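Local coordinates for protein orotidine-5-phosphate decarboxylase/orotate phosphoribosyltransferase, putative (Ompdcase-oprtase, putative) (PDB 3QW3) that probably catalyses, through this decarboxylase domain of a bifunctional UMP synthase, the conversion of orotidine 5'-phosphate to UMP and carbon dioxide in pyrimidine biosynthesis, at residues L184-V198 against A214-N226. Residues are numbered along the deposited sequence; the frame is centred on the assembly and turned at random.
Sequences LARVRARAPTLWFLV and AGLRADGSGMLIN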
loop_
_atom_site.group_PDB
_atom_site.type_symbol
_atom_site.label_atom_id
_atom_site.label_comp_id
_atom_site.label_asym_id
_atom_site.label_seq_id
_atom_site.Cartn_x
_atom_site.Cartn_y
_atom_site.Cartn_z
ATOM N N LEU A 184 -1.026 -4.191 -22.371
ATOM C CA LEU A 184 0.398 -4.429 -22.190
ATOM C C LEU A 184 1.209 -3.743 -23.301
ATOM O O LEU A 184 2.239 -3.130 -23.033
ATOM C CB LEU A 184 0.676 -5.936 -22.169
ATOM C CG LEU A 184 1.516 -6.571 -21.057
ATOM C CD1 LEU A 184 1.678 -8.065 -21.327
ATOM C CD2 LEU A 184 2.865 -5.914 -20.922
ATOM N N ALA A 185 0.730 -3.834 -24.544
ATOM C CA ALA A 185 1.390 -3.179 -25.675
ATOM C C ALA A 185 1.333 -1.653 -25.578
ATOM O O ALA A 185 2.290 -0.971 -25.947
ATOM C CB ALA A 185 0.796 -3.652 -26.996
ATOM N N ARG A 186 0.215 -1.124 -25.080
ATOM C CA ARG A 186 0.088 0.320 -24.860
ATOM C C ARG A 186 1.134 0.798 -23.858
ATOM O O ARG A 186 1.773 1.831 -24.057
ATOM C CB ARG A 186 -1.316 0.696 -24.378
ATOM C CG ARG A 186 -2.388 0.621 -25.451
ATOM C CD ARG A 186 -3.605 1.440 -25.062
ATOM N NE ARG A 186 -4.674 1.303 -26.048
ATOM C CZ ARG A 186 -5.653 0.405 -25.988
ATOM N NH1 ARG A 186 -5.730 -0.454 -24.976
ATOM N NH2 ARG A 186 -6.570 0.369 -26.945
ATOM N N VAL A 187 1.320 0.029 -22.787
ATOM C CA VAL A 187 2.298 0.382 -21.764
ATOM C C VAL A 187 3.723 0.347 -22.331
ATOM O O VAL A 187 4.516 1.262 -22.095
ATOM C CB VAL A 187 2.143 -0.504 -20.504
ATOM C CG1 VAL A 187 3.194 -0.158 -19.470
ATOM C CG2 VAL A 187 0.748 -0.331 -19.922
ATOM N N ARG A 188 4.036 -0.694 -23.100
ATOM C CA ARG A 188 5.349 -0.784 -23.740
ATOM C C ARG A 188 5.619 0.382 -24.711
ATOM O O ARG A 188 6.759 0.825 -24.854
ATOM C CB ARG A 188 5.524 -2.144 -24.430
ATOM C CG ARG A 188 6.912 -2.389 -25.040
ATOM C CD ARG A 188 8.043 -2.095 -24.058
ATOM N NE ARG A 188 8.250 -3.171 -23.096
ATOM C CZ ARG A 188 8.878 -3.031 -21.932
ATOM N NH1 ARG A 188 9.349 -1.848 -21.554
ATOM N NH2 ARG A 188 9.027 -4.082 -21.139
ATOM N N ALA A 189 4.567 0.882 -25.351
ATOM C CA ALA A 189 4.683 2.041 -26.238
ATOM C C ALA A 189 5.004 3.323 -25.465
ATOM O O ALA A 189 5.766 4.164 -25.947
ATOM C CB ALA A 189 3.420 2.218 -27.058
ATOM N N ARG A 190 4.424 3.462 -24.271
ATOM C CA ARG A 190 4.663 4.631 -23.410
ATOM C C ARG A 190 5.967 4.516 -22.633
ATOM O O ARG A 190 6.588 5.527 -22.293
ATOM C CB ARG A 190 3.505 4.834 -22.423
ATOM C CG ARG A 190 2.148 5.061 -23.066
ATOM C CD ARG A 190 2.107 6.356 -23.875
ATOM N NE ARG A 190 0.823 6.524 -24.553
ATOM C CZ ARG A 190 0.387 7.667 -25.084
ATOM N NH1 ARG A 190 1.125 8.768 -25.014
ATOM N NH2 ARG A 190 -0.799 7.709 -25.681
ATOM N N ALA A 191 6.371 3.278 -22.353
ATOM C CA ALA A 191 7.558 3.001 -21.560
ATOM C C ALA A 191 8.415 1.944 -22.253
ATOM O O ALA A 191 8.347 0.767 -21.909
ATOM C CB ALA A 191 7.169 2.544 -20.146
ATOM N N PRO A 192 9.233 2.369 -23.231
ATOM C CA PRO A 192 10.009 1.426 -24.045
ATOM C C PRO A 192 11.156 0.695 -23.334
ATOM O O PRO A 192 11.588 -0.361 -23.810
ATOM C CB PRO A 192 10.561 2.317 -25.175
ATOM C CG PRO A 192 9.682 3.526 -25.185
ATOM C CD PRO A 192 9.363 3.748 -23.737
ATOM N N THR A 193 11.656 1.231 -22.223
ATOM C CA THR A 193 12.846 0.646 -21.586
ATOM C C THR A 193 12.612 -0.033 -20.231
ATOM O O THR A 193 13.458 -0.804 -19.772
ATOM C CB THR A 193 14.008 1.668 -21.429
ATOM O OG1 THR A 193 13.676 2.636 -20.424
ATOM C CG2 THR A 193 14.316 2.366 -22.743
ATOM N N LEU A 194 11.486 0.254 -19.581
ATOM C CA LEU A 194 11.290 -0.233 -18.216
ATOM C C LEU A 194 11.026 -1.730 -18.151
ATOM O O LEU A 194 10.398 -2.285 -19.037
ATOM C CB LEU A 194 10.146 0.511 -17.525
ATOM C CG LEU A 194 10.250 2.035 -17.462
ATOM C CD1 LEU A 194 9.157 2.562 -16.557
ATOM C CD2 LEU A 194 11.622 2.500 -16.978
ATOM N N TRP A 195 11.502 -2.364 -17.085
ATOM C CA TRP A 195 11.121 -3.743 -16.797
ATOM C C TRP A 195 9.677 -3.775 -16.334
ATOM O O TRP A 195 9.246 -2.898 -15.571
ATOM C CB TRP A 195 12.011 -4.333 -15.708
ATOM C CG TRP A 195 13.279 -4.899 -16.238
ATOM C CD1 TRP A 195 14.438 -4.226 -16.508
ATOM C CD2 TRP A 195 13.518 -6.268 -16.574
ATOM N NE1 TRP A 195 15.393 -5.100 -16.983
ATOM C CE2 TRP A 195 14.851 -6.359 -17.035
ATOM C CE3 TRP A 195 12.735 -7.432 -16.525
ATOM C CZ2 TRP A 195 15.417 -7.569 -17.451
ATOM C CZ3 TRP A 195 13.301 -8.638 -16.943
ATOM C CH2 TRP A 195 14.631 -8.691 -17.399
ATOM N N PHE A 196 8.934 -4.771 -16.806
ATOM C CA PHE A 196 7.575 -5.006 -16.319
ATOM C C PHE A 196 7.583 -6.249 -15.440
ATOM O O PHE A 196 8.187 -7.272 -15.798
ATOM C CB PHE A 196 6.569 -5.245 -17.457
ATOM C CG PHE A 196 6.409 -4.107 -18.438
ATOM C CD1 PHE A 196 6.979 -2.850 -18.232
ATOM C CD2 PHE A 196 5.621 -4.301 -19.573
ATOM C CE1 PHE A 196 6.798 -1.826 -19.174
ATOM C CE2 PHE A 196 5.431 -3.281 -20.508
ATOM C CZ PHE A 196 6.023 -2.047 -20.304
ATOM N N LEU A 197 6.919 -6.163 -14.294
ATOM C CA LEU A 197 6.617 -7.346 -13.499
ATOM C C LEU A 197 5.222 -7.752 -13.928
ATOM O O LEU A 197 4.281 -6.965 -13.815
ATOM C CB LEU A 197 6.675 -7.029 -12.001
ATOM C CG LEU A 197 6.254 -8.128 -11.018
ATOM C CD1 LEU A 197 7.131 -9.376 -11.108
ATOM C CD2 LEU A 197 6.259 -7.576 -9.588
ATOM N N VAL A 198 5.100 -8.982 -14.426
ATOM C CA VAL A 198 3.908 -9.419 -15.147
ATOM C C VAL A 198 3.259 -10.606 -14.437
ATOM O O VAL A 198 3.676 -11.754 -14.634
ATOM C CB VAL A 198 4.253 -9.759 -16.628
ATOM C CG1 VAL A 198 3.011 -10.156 -17.413
ATOM C CG2 VAL A 198 4.916 -8.568 -17.288
ATOM N N ALA A 214 3.746 -8.579 -26.906
ATOM C CA ALA A 214 3.338 -7.207 -26.625
ATOM C C ALA A 214 4.340 -6.472 -25.744
ATOM O O ALA A 214 4.589 -5.281 -25.947
ATOM C CB ALA A 214 1.962 -7.188 -25.980
ATOM N N GLY A 215 4.916 -7.188 -24.780
ATOM C CA GLY A 215 5.673 -6.559 -23.700
ATOM C C GLY A 215 7.188 -6.616 -23.738
ATOM O O GLY A 215 7.847 -5.816 -23.065
ATOM N N LEU A 216 7.761 -7.556 -24.492
ATOM C CA LEU A 216 9.223 -7.633 -24.591
ATOM C C LEU A 216 9.828 -6.392 -25.252
ATOM O O LEU A 216 9.235 -5.805 -26.163
ATOM C CB LEU A 216 9.674 -8.896 -25.333
ATOM C CG LEU A 216 9.556 -10.234 -24.595
ATOM C CD1 LEU A 216 9.844 -11.393 -25.544
ATOM C CD2 LEU A 216 10.481 -10.299 -23.376
ATOM N N ARG A 217 11.009 -6.000 -24.783
ATOM C CA ARG A 217 11.771 -4.915 -25.400
ATOM C C ARG A 217 12.484 -5.415 -26.657
ATOM O O ARG A 217 12.452 -6.612 -26.966
ATOM C CB ARG A 217 12.792 -4.342 -24.409
ATOM C CG ARG A 217 12.203 -3.880 -23.082
ATOM C CD ARG A 217 13.267 -3.307 -22.144
ATOM N NE ARG A 217 14.381 -4.232 -21.910
ATOM C CZ ARG A 217 15.207 -4.180 -20.867
ATOM N NH1 ARG A 217 15.043 -3.257 -19.925
ATOM N NH2 ARG A 217 16.197 -5.066 -20.759
ATOM N N ALA A 218 13.135 -4.492 -27.367
ATOM C CA ALA A 218 13.930 -4.801 -28.558
ATOM C C ALA A 218 15.067 -5.800 -28.301
ATOM O O ALA A 218 15.526 -6.468 -29.227
ATOM C CB ALA A 218 14.482 -3.508 -29.169
ATOM N N ASP A 219 15.506 -5.911 -27.049
ATOM C CA ASP A 219 16.603 -6.811 -26.688
ATOM C C ASP A 219 16.139 -8.224 -26.321
ATOM O O ASP A 219 16.958 -9.075 -25.969
ATOM C CB ASP A 219 17.463 -6.214 -25.562
ATOM C CG ASP A 219 16.715 -6.075 -24.236
ATOM O OD1 ASP A 219 15.470 -6.106 -24.221
ATOM O OD2 ASP A 219 17.390 -5.933 -23.197
ATOM N N GLY A 220 14.832 -8.461 -26.391
ATOM C CA GLY A 220 14.265 -9.760 -26.016
ATOM C C GLY A 220 14.132 -9.936 -24.512
ATOM O O GLY A 220 13.956 -11.051 -24.022
ATOM N N SER A 221 14.194 -8.824 -23.783
ATOM C CA SER A 221 14.130 -8.841 -22.319
ATOM C C SER A 221 13.127 -7.795 -21.811
ATOM O O SER A 221 12.331 -7.271 -22.590
ATOM C CB SER A 221 15.525 -8.600 -21.737
ATOM O OG SER A 221 15.633 -9.105 -20.416
ATOM N N GLY A 222 13.150 -7.511 -20.509
ATOM C CA GLY A 222 12.313 -6.445 -19.955
ATOM C C GLY A 222 10.954 -6.896 -19.454
ATOM O O GLY A 222 10.108 -6.068 -19.125
ATOM N N MET A 223 10.737 -8.206 -19.404
ATOM C CA MET A 223 9.534 -8.746 -18.783
ATOM C C MET A 223 9.912 -9.789 -17.765
ATOM O O MET A 223 10.722 -10.678 -18.034
ATOM C CB MET A 223 8.595 -9.363 -19.818
ATOM C CG MET A 223 7.695 -8.370 -20.509
ATOM S SD MET A 223 6.682 -9.283 -21.673
ATOM C CE MET A 223 5.332 -9.860 -20.651
ATOM N N LEU A 224 9.326 -9.653 -16.581
ATOM C CA LEU A 224 9.532 -10.606 -15.506
ATOM C C LEU A 224 8.190 -11.283 -15.278
ATOM O O LEU A 224 7.242 -10.667 -14.771
ATOM C CB LEU A 224 10.011 -9.898 -14.230
ATOM C CG LEU A 224 11.297 -10.323 -13.515
ATOM C CD1 LEU A 224 11.325 -9.717 -12.109
ATOM C CD2 LEU A 224 11.517 -11.841 -13.461
ATOM N N ILE A 225 8.103 -12.547 -15.688
ATOM C CA ILE A 225 6.845 -13.302 -15.663
ATOM C C ILE A 225 6.646 -14.034 -14.347
ATOM O O ILE A 225 7.308 -15.038 -14.080
ATOM C CB ILE A 225 6.769 -14.336 -16.826
ATOM C CG1 ILE A 225 7.085 -13.684 -18.182
ATOM C CG2 ILE A 225 5.410 -15.074 -16.826
ATOM C CD1 ILE A 225 6.163 -12.570 -18.585
ATOM N N ASN A 226 5.719 -13.545 -13.531
ATOM C CA ASN A 226 5.483 -14.157 -12.237
ATOM C C ASN A 226 4.506 -15.315 -12.336
ATOM O O ASN A 226 3.458 -15.199 -12.969
ATOM C CB ASN A 226 4.968 -13.143 -11.211
ATOM C CG ASN A 226 4.732 -13.768 -9.852
ATOM O OD1 ASN A 226 3.586 -14.067 -9.479
ATOM N ND2 ASN A 226 5.804 -13.996 -9.109
HETATM O O HOH W 1 12.597 -1.427 -26.035
HETATM O O HOH W 2 17.835 -4.523 -18.304
HETATM O O HOH W 3 2.412 -14.007 -15.165
#
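Arg188 reaches from helix 181-190 to the end of helix 208-215, where its NE and NH2 both donate to Gly215 O, NE at 2.7 Å from above the carbonyl plane and NH2 nearly head-on. Bends at chi2 and chi3 (50° and 79°) curl the chain toward the loop after its own helix, where NH1 and NH2 both donate to Leu194 O and NH1 also to Ala191 O. This buried guanidinium is sandwiched between the Phe196 ring and Arg217 CG, the latter 3.6 Å from Arg188 CZ.

Arg217 NH1 donates to Thr193 O (2.9 Å), while NE and NH2 form a side-on salt bridge with Asp219 that fixes the guanidinium. The group stands steeply to the Trp195 indole, 67° between planes, in an off-centre cation-pi contact; a water links Trp195 NE1 to Arg217 NH2. Gly222 CA lies over the six-membered ring of Trp195 in a CH-pi contact, 3.6 Å from its centroid.

Strands 196-198 and 223-227 pair in parallel through four backbone hydrogen bonds, from Phe196 N to Gly222 O (2.9 Å), Leu224 N to Phe196 O, Val198 N to Leu224 O and Asn226 N to Val198 O. On the helix-facing side, Met223 CE packs on Val198 CG2 (3.6 Å) and meets Leu184 CD1 tip to tip, while the CB atoms of Ala185 and Ala214 touch between the two helices. Two consecutive helix-strand units thus lie side by side, as in the TIM barrel of OMP decarboxylases.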